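Local coordinates for protein synthesis inhibitor I (Hordeum vulgare, PDB 4FBC) that belongs to the ribosome-inactivating proteins of plants and holds adenosine monophosphate in a pocket between a beta-hairpin and a central helix, at residues A[78-92]-A[167-179]. The protein carries 3 engineered substitutions. Numbering follows the deposited sequence.
Sequences LTLAIRADNIYLEGF and VTTLLLMVNEATR. With AMP (adenosine monophosphate), chain E.
The adenosine monophosphate pocket of this ribosome-inactivating fold lies where the hairpin of strands 78-83 and 89-92 meets the end of helix 157-179, and Arg179 and Asn175 tie that helix to the hairpin's turn. Arginine suits its place because its flat guanidinium offers several N-H groups to different acceptors: NH2 gives Asn86 O a hydrogen bond of 2.8 Å, in the carbonyl plane, while NH1 bonds AMP N3 at 3.2 Å and Glu176 OE1 within a salt bridge. The extended chain from CG to NE carries the guanidinium past Ile87, whose CD1 rests on Arg179 CG. The edge of the guanidinium meets Tyr88 CD1, with ring and guanidinium planes nearly perpendicular at 88°. With CG set beside the backbone N (chi1 -80°), the tyrosine lays one face over the adenine, AMP C5 standing 3.7 Å above it, and Asn86 ND2 covers the other. Leu89 N donates a hydrogen bond to AMP N1 and its O accepts one from AMP N6, while its side chain turns to the helix, CB lying 3.7 Å from Leu171 CD2. Asn175, a compact amide, sends ND2 to Ile87 O (2.9 Å, 164° at the hydrogen), although its OD1 is buried without a partner. Farther along, branched aliphatic chains fill the interface: Leu78 CD2 meets Leu170 CD1 tip to tip at 3.8 Å, and Ile82 CD1 touches Val174 CG1. Asn86 O, AMP N3 and Glu176, itself bonded to Tyr119, together hold the guanidinium steep to the base, so the arginine joins turn, helix and ligand.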
ATOM      1  N   LEU A  78       5.256  -9.372  12.878  1.00 26.99           N
ATOM      2  CA  LEU A  78       6.113  -8.324  12.332  1.00 25.10           C
ATOM      3  C   LEU A  78       5.258  -7.085  12.133  1.00 25.72           C
ATOM      4  O   LEU A  78       4.217  -7.147  11.471  1.00 24.38           O
ATOM      5  CB  LEU A  78       6.705  -8.761  10.991  1.00 22.58           C
ATOM      6  CG  LEU A  78       7.358  -7.660  10.150  1.00 22.23           C
ATOM      7  CD1 LEU A  78       8.649  -7.171  10.801  1.00 24.02           C
ATOM      8  CD2 LEU A  78       7.623  -8.140   8.731  1.00 24.25           C
ATOM      9  N   THR A  79       5.670  -5.960  12.716  1.00 24.86           N
ATOM     10  CA  THR A  79       4.865  -4.741  12.622  1.00 22.30           C
ATOM     11  C   THR A  79       5.432  -3.832  11.542  1.00 24.77           C
ATOM     12  O   THR A  79       6.640  -3.568  11.509  1.00 22.30           O
ATOM     13  CB  THR A  79       4.773  -3.982  13.961  1.00 23.78           C
ATOM     14  OG1 THR A  79       4.289  -4.862  14.982  1.00 26.66           O
ATOM     15  CG2 THR A  79       3.816  -2.788  13.853  1.00 22.79           C
ATOM     16  N   LEU A  80       4.557  -3.387  10.647  1.00 20.10           N
ATOM     17  CA  LEU A  80       4.923  -2.454   9.589  1.00 20.27           C
ATOM     18  C   LEU A  80       4.342  -1.087   9.913  1.00 20.70           C
ATOM     19  O   LEU A  80       3.184  -0.988  10.310  1.00 18.54           O
ATOM     20  CB  LEU A  80       4.340  -2.924   8.256  1.00 17.39           C
ATOM     21  CG  LEU A  80       4.627  -4.365   7.858  1.00 19.61           C
ATOM     22  CD1 LEU A  80       4.055  -4.654   6.468  1.00 19.02           C
ATOM     23  CD2 LEU A  80       6.121  -4.623   7.884  1.00 19.54           C
ATOM     24  N   ALA A  81       5.133  -0.032   9.719  1.00 18.24           N
ATOM     25  CA  ALA A  81       4.645   1.331   9.871  1.00 17.84           C
ATOM     26  C   ALA A  81       4.403   1.938   8.493  1.00 15.96           C
ATOM     27  O   ALA A  81       5.330   2.078   7.690  1.00 16.44           O
ATOM     28  CB  ALA A  81       5.648   2.172  10.656  1.00 20.29           C
ATOM     29  N   ILE A  82       3.153   2.297   8.221  1.00 16.27           N
ATOM     30  CA  ILE A  82       2.749   2.754   6.894  1.00 14.00           C
ATOM     31  C   ILE A  82       2.006   4.085   7.007  1.00 16.99           C
ATOM     32  O   ILE A  82       1.184   4.270   7.900  1.00 17.36           O
ATOM     33  CB  ILE A  82       1.838   1.693   6.210  1.00 15.33           C
ATOM     34  CG1 ILE A  82       2.555   0.341   6.127  1.00 16.97           C
ATOM     35  CG2 ILE A  82       1.424   2.156   4.825  1.00 14.67           C
ATOM     36  CD1 ILE A  82       1.632  -0.838   5.716  1.00 17.14           C
ATOM     37  N   ARG A  83       2.291   5.021   6.108  1.00 18.45           N
ATOM     38  CA  ARG A  83       1.618   6.319   6.145  1.00 15.58           C
ATOM     39  C   ARG A  83       0.138   6.163   5.806  1.00 17.06           C
ATOM     40  O   ARG A  83      -0.211   5.409   4.898  1.00 15.60           O
ATOM     41  CB  ARG A  83       2.290   7.296   5.178  1.00 19.00           C
ATOM     42  CG  ARG A  83       3.666   7.740   5.653  1.00 17.98           C
ATOM     43  CD  ARG A  83       4.356   8.658   4.654  1.00 18.60           C
ATOM     44  NE  ARG A  83       3.540   9.818   4.312  1.00 17.90           N
ATOM     45  CZ  ARG A  83       3.980  10.875   3.635  1.00 22.66           C
ATOM     46  NH1 ARG A  83       5.237  10.915   3.219  1.00 22.81           N
ATOM     47  NH2 ARG A  83       3.160  11.889   3.378  1.00 23.09           N
ATOM     48  N   ALA A  84      -0.723   6.871   6.534  1.00 14.56           N
ATOM     49  CA  ALA A  84      -2.168   6.785   6.297  1.00 18.00           C
ATOM     50  C   ALA A  84      -2.666   7.772   5.247  1.00 17.21           C
ATOM     51  O   ALA A  84      -3.868   7.820   4.964  1.00 18.93           O
ATOM     52  CB  ALA A  84      -2.946   6.961   7.612  1.00 14.64           C
ATOM     53  N   ASP A  85      -1.757   8.561   4.676  1.00 15.65           N
ATOM     54  CA  ASP A  85      -2.135   9.522   3.640  1.00 15.17           C
ATOM     55  C   ASP A  85      -1.780   9.058   2.234  1.00 14.39           C
ATOM     56  O   ASP A  85      -2.504   9.357   1.284  1.00 16.65           O
ATOM     57  CB  ASP A  85      -1.560  10.930   3.925  1.00 16.48           C
ATOM     58  CG  ASP A  85      -0.085  10.914   4.287  1.00 20.73           C
ATOM     59  OD1 ASP A  85       0.584   9.873   4.120  1.00 18.85           O
ATOM     60  OD2 ASP A  85       0.422  11.974   4.745  1.00 17.08           O
ATOM     61  N   ASN A  86      -0.681   8.313   2.099  1.00 16.25           N
ATOM     62  CA  ASN A  86      -0.280   7.804   0.785  1.00 17.71           C
ATOM     63  C   ASN A  86       0.104   6.319   0.765  1.00 15.63           C
ATOM     64  O   ASN A  86       0.543   5.811  -0.261  1.00 15.99           O
ATOM     65  CB  ASN A  86       0.843   8.663   0.178  1.00 19.28           C
ATOM     66  CG  ASN A  86       2.104   8.646   1.010  1.00 17.44           C
ATOM     67  OD1 ASN A  86       2.233   7.853   1.941  1.00 17.08           O
ATOM     68  ND2 ASN A  86       3.058   9.529   0.676  1.00 19.79           N
ATOM     69  N   ILE A  87      -0.082   5.637   1.897  1.00 15.99           N
ATOM     70  CA  ILE A  87       0.197   4.200   2.035  1.00 15.90           C
ATOM     71  C   ILE A  87       1.666   3.820   1.746  1.00 17.04           C
ATOM     72  O   ILE A  87       1.968   2.720   1.282  1.00 15.54           O
ATOM     73  CB  ILE A  87      -0.799   3.340   1.209  1.00 12.78           C
ATOM     74  CG1 ILE A  87      -2.197   3.982   1.228  1.00 15.24           C
ATOM     75  CG2 ILE A  87      -0.871   1.898   1.767  1.00 16.34           C
ATOM     76  CD1 ILE A  87      -3.242   3.238   0.345  1.00 14.81           C
ATOM     77  N   TYR A  88       2.591   4.731   2.046  1.00 14.36           N
ATOM     78  CA  TYR A  88       4.013   4.428   1.899  1.00 16.10           C
ATOM     79  C   TYR A  88       4.504   3.633   3.079  1.00 17.17           C
ATOM     80  O   TYR A  88       4.299   4.034   4.221  1.00 17.58           O
ATOM     81  CB  TYR A  88       4.850   5.703   1.850  1.00 16.64           C
ATOM     82  CG  TYR A  88       4.880   6.420   0.525  1.00 21.14           C
ATOM     83  CD1 TYR A  88       3.879   6.242  -0.412  1.00 21.24           C
ATOM     84  CD2 TYR A  88       5.921   7.293   0.221  1.00 27.27           C
ATOM     85  CE1 TYR A  88       3.906   6.912  -1.623  1.00 25.35           C
ATOM     86  CE2 TYR A  88       5.961   7.969  -0.984  1.00 26.31           C
ATOM     87  CZ  TYR A  88       4.951   7.773  -1.902  1.00 31.28           C
ATOM     88  OH  TYR A  88       4.980   8.445  -3.100  1.00 34.58           O
ATOM     89  N   LEU A  89       5.189   2.528   2.804  1.00 15.11           N
ATOM     90  CA  LEU A  89       5.864   1.778   3.858  1.00 16.51           C
ATOM     91  C   LEU A  89       7.126   2.543   4.232  1.00 17.13           C
ATOM     92  O   LEU A  89       7.898   2.913   3.355  1.00 20.53           O
ATOM     93  CB  LEU A  89       6.252   0.393   3.352  1.00 14.85           C
ATOM     94  CG  LEU A  89       7.069  -0.478   4.308  1.00 15.76           C
ATOM     95  CD1 LEU A  89       6.318  -0.759   5.622  1.00 16.71           C
ATOM     96  CD2 LEU A  89       7.474  -1.779   3.602  1.00 19.64           C
ATOM     97  N   GLU A  90       7.345   2.774   5.522  1.00 15.94           N
ATOM     98  CA  GLU A  90       8.569   3.467   5.937  1.00 20.24           C
ATOM     99  C   GLU A  90       9.334   2.784   7.062  1.00 22.68           C
ATOM    100  O   GLU A  90      10.534   3.011   7.222  1.00 19.89           O
ATOM    101  CB  GLU A  90       8.288   4.928   6.298  1.00 16.99           C
ATOM    102  CG  GLU A  90       7.896   5.814   5.118  1.00 18.43           C
ATOM    103  CD  GLU A  90       8.996   5.964   4.070  1.00 20.17           C
ATOM    104  OE1 GLU A  90      10.167   5.615   4.339  1.00 20.37           O
ATOM    105  OE2 GLU A  90       8.683   6.435   2.960  1.00 25.94           O
ATOM    106  N   GLY A  91       8.650   1.941   7.830  1.00 18.54           N
ATOM    107  CA  GLY A  91       9.280   1.267   8.952  1.00 18.95           C
ATOM    108  C   GLY A  91       8.804  -0.156   9.179  1.00 20.37           C
ATOM    109  O   GLY A  91       7.692  -0.518   8.791  1.00 22.31           O
ATOM    110  N   PHE A  92       9.655  -0.980   9.782  1.00 20.45           N
ATOM    111  CA  PHE A  92       9.223  -2.297  10.254  1.00 18.70           C
ATOM    112  C   PHE A  92       9.950  -2.654  11.541  1.00 26.94           C
ATOM    113  O   PHE A  92      11.085  -2.235  11.763  1.00 22.64           O
ATOM    114  CB  PHE A  92       9.400  -3.387   9.192  1.00 22.65           C
ATOM    115  CG  PHE A  92      10.830  -3.663   8.826  1.00 24.77           C
ATOM    116  CD1 PHE A  92      11.596  -4.547   9.573  1.00 19.52           C
ATOM    117  CD2 PHE A  92      11.399  -3.057   7.718  1.00 21.43           C
ATOM    118  CE1 PHE A  92      12.911  -4.805   9.234  1.00 23.81           C
ATOM    119  CE2 PHE A  92      12.714  -3.314   7.367  1.00 23.10           C
ATOM    120  CZ  PHE A  92      13.468  -4.187   8.124  1.00 24.00           C
ATOM    121  N   VAL A 167      11.181  -6.873   1.648  1.00 19.10           N
ATOM    122  CA  VAL A 167      10.421  -5.627   1.564  1.00 19.10           C
ATOM    123  C   VAL A 167       9.567  -5.530   0.294  1.00 16.90           C
ATOM    124  O   VAL A 167       8.402  -5.119   0.352  1.00 19.74           O
ATOM    125  CB  VAL A 167      11.349  -4.396   1.683  1.00 17.94           C
ATOM    126  CG1 VAL A 167      10.580  -3.104   1.356  1.00 21.30           C
ATOM    127  CG2 VAL A 167      11.928  -4.338   3.073  1.00 19.49           C
ATOM    128  N   THR A 168      10.137  -5.920  -0.847  1.00 17.36           N
ATOM    129  CA  THR A 168       9.437  -5.853  -2.127  1.00 18.74           C
ATOM    130  C   THR A 168       8.193  -6.739  -2.080  1.00 18.41           C
ATOM    131  O   THR A 168       7.099  -6.344  -2.524  1.00 16.88           O
ATOM    132  CB  THR A 168      10.339  -6.312  -3.289  1.00 20.87           C
ATOM    133  OG1 THR A 168      11.534  -5.521  -3.309  1.00 20.46           O
ATOM    134  CG2 THR A 168       9.625  -6.165  -4.616  1.00 22.79           C
ATOM    135  N   THR A 169       8.375  -7.931  -1.517  1.00 16.53           N
ATOM    136  CA  THR A 169       7.293  -8.908  -1.378  1.00 15.60           C
ATOM    137  C   THR A 169       6.147  -8.318  -0.560  1.00 18.40           C
ATOM    138  O   THR A 169       4.977  -8.402  -0.957  1.00 18.51           O
ATOM    139  CB  THR A 169       7.795 -10.196  -0.695  1.00 19.76           C
ATOM    140  OG1 THR A 169       8.830 -10.788  -1.497  1.00 22.21           O
ATOM    141  CG2 THR A 169       6.640 -11.195  -0.536  1.00 20.32           C
ATOM    142  N   LEU A 170       6.476  -7.702   0.570  1.00 17.87           N
ATOM    143  CA  LEU A 170       5.445  -7.118   1.418  1.00 16.78           C
ATOM    144  C   LEU A 170       4.778  -5.895   0.796  1.00 18.92           C
ATOM    145  O   LEU A 170       3.578  -5.694   0.962  1.00 17.70           O
ATOM    146  CB  LEU A 170       5.997  -6.786   2.804  1.00 18.05           C
ATOM    147  CG  LEU A 170       6.579  -7.958   3.583  1.00 19.45           C
ATOM    148  CD1 LEU A 170       6.904  -7.540   5.004  1.00 19.87           C
ATOM    149  CD2 LEU A 170       5.602  -9.147   3.579  1.00 18.72           C
ATOM    150  N   LEU A 171       5.554  -5.068   0.100  1.00 16.35           N
ATOM    151  CA  LEU A 171       4.992  -3.898  -0.562  1.00 17.57           C
ATOM    152  C   LEU A 171       3.894  -4.326  -1.521  1.00 17.47           C
ATOM    153  O   LEU A 171       2.816  -3.720  -1.569  1.00 15.71           O
ATOM    154  CB  LEU A 171       6.086  -3.144  -1.321  1.00 16.89           C
ATOM    155  CG  LEU A 171       6.831  -2.143  -0.454  1.00 20.87           C
ATOM    156  CD1 LEU A 171       7.981  -1.546  -1.236  1.00 17.46           C
ATOM    157  CD2 LEU A 171       5.893  -1.060   0.012  1.00 19.11           C
ATOM    158  N   LEU A 172       4.165  -5.392  -2.268  1.00 16.51           N
ATOM    159  CA  LEU A 172       3.209  -5.894  -3.236  1.00 15.09           C
ATOM    160  C   LEU A 172       2.006  -6.546  -2.566  1.00 14.35           C
ATOM    161  O   LEU A 172       0.867  -6.286  -2.953  1.00 16.53           O
ATOM    162  CB  LEU A 172       3.892  -6.853  -4.212  1.00 16.50           C
ATOM    163  CG  LEU A 172       4.744  -6.147  -5.266  1.00 18.63           C
ATOM    164  CD1 LEU A 172       5.767  -7.114  -5.836  1.00 19.82           C
ATOM    165  CD2 LEU A 172       3.856  -5.590  -6.377  1.00 16.16           C
ATOM    166  N   MET A 173       2.250  -7.354  -1.537  1.00 15.22           N
ATOM    167  CA  MET A 173       1.169  -8.153  -0.948  1.00 15.45           C
ATOM    168  C   MET A 173       0.347  -7.408   0.099  1.00 17.27           C
ATOM    169  O   MET A 173      -0.754  -7.848   0.469  1.00 17.84           O
ATOM    170  CB  MET A 173       1.733  -9.464  -0.397  1.00 13.89           C
ATOM    171  CG  MET A 173       2.329 -10.337  -1.508  1.00 20.13           C
ATOM    172  SD  MET A 173       2.911 -11.934  -0.909  1.00 18.79           S
ATOM    173  CE  MET A 173       1.367 -12.871  -0.870  1.00 18.04           C
ATOM    174  N   VAL A 174       0.866  -6.276   0.570  1.00 14.28           N
ATOM    175  CA  VAL A 174       0.131  -5.427   1.499  1.00 13.33           C
ATOM    176  C   VAL A 174      -0.215  -4.074   0.866  1.00 14.14           C
ATOM    177  O   VAL A 174      -1.379  -3.778   0.624  1.00 13.40           O
ATOM    178  CB  VAL A 174       0.897  -5.224   2.829  1.00 15.35           C
ATOM    179  CG1 VAL A 174       0.128  -4.296   3.760  1.00 13.28           C
ATOM    180  CG2 VAL A 174       1.145  -6.561   3.513  1.00 15.70           C
ATOM    181  N   ASN A 175       0.791  -3.246   0.597  1.00 14.13           N
ATOM    182  CA  ASN A 175       0.513  -1.889   0.118  1.00 16.72           C
ATOM    183  C   ASN A 175      -0.137  -1.807  -1.258  1.00 14.69           C
ATOM    184  O   ASN A 175      -1.148  -1.112  -1.419  1.00 15.24           O
ATOM    185  CB  ASN A 175       1.783  -1.030   0.153  1.00 14.92           C
ATOM    186  CG  ASN A 175       2.484  -1.114   1.474  1.00 17.31           C
ATOM    187  OD1 ASN A 175       2.917  -2.188   1.882  1.00 16.83           O
ATOM    188  ND2 ASN A 175       2.605   0.019   2.163  1.00 16.97           N
ATOM    189  N   GLU A 176       0.421  -2.506  -2.250  1.00 14.09           N
ATOM    190  CA  GLU A 176      -0.155  -2.446  -3.590  1.00 14.44           C
ATOM    191  C   GLU A 176      -1.499  -3.165  -3.616  1.00 15.63           C
ATOM    192  O   GLU A 176      -2.416  -2.760  -4.336  1.00 14.57           O
ATOM    193  CB  GLU A 176       0.784  -3.025  -4.660  1.00 15.42           C
ATOM    194  CG  GLU A 176       2.222  -2.464  -4.652  1.00 14.29           C
ATOM    195  CD  GLU A 176       2.309  -0.942  -4.803  1.00 18.22           C
ATOM    196  OE1 GLU A 176       1.302  -0.288  -5.158  1.00 18.97           O
ATOM    197  OE2 GLU A 176       3.415  -0.394  -4.568  1.00 19.66           O
ATOM    198  N   ALA A 177      -1.606  -4.224  -2.818  1.00 14.56           N
ATOM    199  CA  ALA A 177      -2.878  -4.937  -2.661  1.00 15.30           C
ATOM    200  C   ALA A 177      -3.962  -3.994  -2.140  1.00 13.67           C
ATOM    201  O   ALA A 177      -5.100  -4.017  -2.610  1.00 13.05           O
ATOM    202  CB  ALA A 177      -2.698  -6.104  -1.717  1.00 14.61           C
ATOM    203  N   THR A 178      -3.616  -3.167  -1.162  1.00 13.93           N
ATOM    204  CA  THR A 178      -4.563  -2.173  -0.644  1.00 13.15           C
ATOM    205  C   THR A 178      -4.961  -1.179  -1.743  1.00 13.72           C
ATOM    206  O   THR A 178      -6.145  -0.869  -1.932  1.00 11.92           O
ATOM    207  CB  THR A 178      -3.963  -1.444   0.579  1.00 13.93           C
ATOM    208  OG1 THR A 178      -3.761  -2.383   1.649  1.00 16.17           O
ATOM    209  CG2 THR A 178      -4.876  -0.335   1.057  1.00 14.06           C
ATOM    210  N   ARG A 179      -3.972  -0.688  -2.489  1.00 13.40           N
ATOM    211  CA  ARG A 179      -4.236   0.292  -3.537  1.00 12.55           C
ATOM    212  C   ARG A 179      -5.072  -0.225  -4.705  1.00 13.82           C
ATOM    213  O   ARG A 179      -5.847   0.530  -5.289  1.00 12.64           O
ATOM    214  CB  ARG A 179      -2.921   0.828  -4.091  1.00 14.55           C
ATOM    215  CG  ARG A 179      -2.202   1.775  -3.141  1.00 16.26           C
ATOM    216  CD  ARG A 179      -0.772   1.963  -3.601  1.00 16.67           C
ATOM    217  NE  ARG A 179      -0.052   2.940  -2.776  1.00 16.43           N
ATOM    218  CZ  ARG A 179       1.260   2.912  -2.567  1.00 20.71           C
ATOM    219  NH1 ARG A 179       1.995   1.957  -3.118  1.00 17.16           N
ATOM    220  NH2 ARG A 179       1.839   3.846  -1.818  1.00 18.48           N
TER
HETATM  221  P   AMP E 301       7.483   9.076  -5.678  1.00 64.40           P
HETATM  222  O1P AMP E 301       8.886   8.506  -5.606  1.00 54.92           O
HETATM  223  O2P AMP E 301       7.132   9.973  -6.846  1.00 55.05           O
HETATM  224  O3P AMP E 301       7.156   9.786  -4.380  1.00 44.30           O
HETATM  225  O5' AMP E 301       6.422   7.888  -5.579  1.00 47.54           O
HETATM  226  C5' AMP E 301       5.806   7.349  -6.742  1.00 42.52           C
HETATM  227  C4' AMP E 301       4.958   6.148  -6.402  1.00 33.85           C
HETATM  228  O4' AMP E 301       5.813   5.060  -5.962  1.00 37.03           O
HETATM  229  C3' AMP E 301       3.971   6.337  -5.255  1.00 36.45           C
HETATM  230  O3' AMP E 301       2.765   6.971  -5.657  1.00 36.58           O
HETATM  231  C2' AMP E 301       3.776   4.919  -4.735  1.00 34.10           C
HETATM  232  O2' AMP E 301       2.855   4.206  -5.561  1.00 29.63           O
HETATM  233  C1' AMP E 301       5.176   4.325  -4.938  1.00 33.88           C
HETATM  234  N9  AMP E 301       6.012   4.401  -3.715  1.00 30.22           N
HETATM  235  C8  AMP E 301       7.124   5.157  -3.558  1.00 32.33           C
HETATM  236  N7  AMP E 301       7.675   4.997  -2.326  1.00 31.81           N
HETATM  237  C5  AMP E 301       6.908   4.103  -1.662  1.00 27.44           C
HETATM  238  C6  AMP E 301       6.920   3.467  -0.317  1.00 27.68           C
HETATM  239  N6  AMP E 301       7.888   3.770   0.590  1.00 24.52           N
HETATM  240  N1  AMP E 301       5.933   2.574  -0.030  1.00 23.20           N
HETATM  241  C2  AMP E 301       4.964   2.272  -0.922  1.00 21.64           C
HETATM  242  N3  AMP E 301       4.896   2.803  -2.158  1.00 25.91           N
HETATM  243  C4  AMP E 301       5.824   3.705  -2.584  1.00 30.31           C